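Local coordinates for protein plexin-A4 (Homo sapiens, PDB 4E74) that probably binds Rho-family GTPases through its ubiquitin-like cytoplasmic domain, as part of a plexin signalling receptor, at residues K45-D48 with A49-N53. Sequence-based numbering, arbitrary orientation.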
loop_
_atom_site.group_PDB
_atom_site.type_symbol
_atom_site.label_atom_id
_atom_site.label_comp_id
_atom_site.label_asym_id
_atom_site.label_seq_id
_atom_site.Cartn_x
_atom_site.Cartn_y
_atom_site.Cartn_z
ATOM N N LYS A 45 9.185 2.992 -4.704
ATOM C CA LYS A 45 9.343 2.243 -5.978
ATOM C C LYS A 45 10.080 0.931 -5.812
ATOM O O LYS A 45 9.774 -0.084 -6.438
ATOM C CB LYS A 45 10.044 3.127 -7.022
ATOM C CG LYS A 45 9.146 4.263 -7.513
ATOM C CD LYS A 45 9.803 5.197 -8.555
ATOM C CE LYS A 45 8.861 6.363 -8.893
ATOM N NZ LYS A 45 9.496 7.317 -9.854
ATOM N N ILE A 46 11.060 0.929 -4.892
ATOM C CA ILE A 46 11.788 -0.304 -4.619
ATOM C C ILE A 46 10.854 -1.358 -3.950
ATOM O O ILE A 46 10.856 -2.547 -4.309
ATOM C CB ILE A 46 13.066 -0.068 -3.747
ATOM C CG1 ILE A 46 14.073 0.772 -4.524
ATOM C CG2 ILE A 46 13.699 -1.382 -3.434
ATOM C CD1 ILE A 46 15.249 1.251 -3.660
ATOM N N LEU A 47 10.063 -0.891 -3.005
ATOM C CA LEU A 47 9.119 -1.754 -2.303
ATOM C C LEU A 47 8.110 -2.340 -3.305
ATOM O O LEU A 47 7.776 -3.528 -3.229
ATOM C CB LEU A 47 8.415 -0.991 -1.182
ATOM C CG LEU A 47 9.244 -0.647 0.074
ATOM C CD1 LEU A 47 8.490 0.393 0.893
ATOM C CD2 LEU A 47 9.566 -1.903 0.868
ATOM N N ASP A 48 7.658 -1.524 -4.237
ATOM C CA ASP A 48 6.728 -1.979 -5.321
ATOM C C ASP A 48 7.282 -3.143 -6.140
ATOM O O ASP A 48 6.505 -4.000 -6.647
ATOM C CB ASP A 48 6.476 -0.848 -6.342
ATOM C CG ASP A 48 5.670 0.296 -5.824
ATOM O OD1 ASP A 48 4.922 0.097 -4.861
ATOM O OD2 ASP A 48 5.759 1.437 -6.445
ATOM N N ALA A 49 8.590 -3.138 -6.372
ATOM C CA ALA A 49 9.301 -4.157 -7.113
ATOM C C ALA A 49 9.546 -5.375 -6.264
ATOM O O ALA A 49 9.065 -6.487 -6.601
ATOM C CB ALA A 49 10.623 -3.592 -7.633
ATOM N N ILE A 50 10.240 -5.200 -5.151
ATOM C CA ILE A 50 10.696 -6.343 -4.334
ATOM C C ILE A 50 9.580 -7.074 -3.572
ATOM O O ILE A 50 9.763 -8.247 -3.206
ATOM C CB ILE A 50 11.896 -6.000 -3.407
ATOM C CG1 ILE A 50 11.518 -4.997 -2.307
ATOM C CG2 ILE A 50 13.072 -5.468 -4.246
ATOM C CD1 ILE A 50 12.621 -4.719 -1.294
ATOM N N PHE A 51 8.455 -6.414 -3.343
ATOM C CA PHE A 51 7.302 -7.047 -2.687
ATOM C C PHE A 51 6.099 -7.062 -3.624
ATOM O O PHE A 51 4.943 -7.010 -3.177
ATOM C CB PHE A 51 6.951 -6.300 -1.387
ATOM C CG PHE A 51 7.993 -6.412 -0.321
ATOM C CD1 PHE A 51 8.208 -7.621 0.335
ATOM C CD2 PHE A 51 8.759 -5.337 0.029
ATOM C CE1 PHE A 51 9.193 -7.731 1.307
ATOM C CE2 PHE A 51 9.734 -5.437 0.999
ATOM C CZ PHE A 51 9.945 -6.627 1.643
ATOM N N LYS A 52 6.343 -7.133 -4.940
ATOM C CA LYS A 52 5.262 -7.056 -5.921
ATOM C C LYS A 52 4.063 -7.987 -5.665
ATOM O O LYS A 52 2.922 -7.594 -5.909
ATOM C CB LYS A 52 5.767 -7.228 -7.359
ATOM C CG LYS A 52 6.226 -8.619 -7.771
ATOM C CD LYS A 52 6.523 -8.634 -9.281
ATOM C CE LYS A 52 6.251 -9.966 -9.941
ATOM N NZ LYS A 52 4.791 -10.186 -10.090
ATOM N N ASN A 53 4.331 -9.183 -5.180
ATOM C CA ASN A 53 3.238 -10.151 -4.943
ATOM C C ASN A 53 2.647 -10.170 -3.541
ATOM O O ASN A 53 1.825 -11.044 -3.226
ATOM C CB ASN A 53 3.720 -11.534 -5.291
ATOM C CG ASN A 53 4.019 -11.668 -6.779
ATOM O OD1 ASN A 53 3.495 -10.889 -7.597
ATOM N ND2 ASN A 53 4.891 -12.582 -7.118
#
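Leu47 and Phe51, one helical turn apart, lie side by side and point the same way. The Leu47 methyl CD2 meets the ring at its edge, near the ring plane, 3.5 Å from Phe51 CE2, rather than over a face. Both side chains carry CG anti to the carbonyl carbon (chi1 -72° and -67°), which sends them in the same direction. One residue earlier on the same helix, Ile46 CG2 and Ile50 CD1 meet more loosely, at 4.1 Å. Ile50 CG1 sits between its backbone N and carbonyl carbon (chi1 67°), which brings it to 3.2 Å from Ile46 O. Ile46 O also accepts the straight i to i+4 bond from Ile50 N, 2.9 Å long. A second, weak bond reaches the same oxygen from Ala49 N, which bonds as well to Lys45 O at 3.3 Å. Phe51 N to Leu47 O, 3.0 Å, is a further i to i+4 bond, and Phe51 is the first residue to leave helical angles. Lys52 N then reaches Ala49 O, three residues back. Lys45 NZ forms a salt bridge with Asp37. This is the C-terminal end of helix 39-50, which packs on the mixed sheet of a ubiquitin-like fold: Ile46, Leu47 and Ile50 all touch Leu111 of strand 108-113, Ala49 meets Val31 of strand 29-34, Phe51 rests among Pro21, Arg59 and Pro60 of loops, and Asp48 packs on Pro55 of the second subunit.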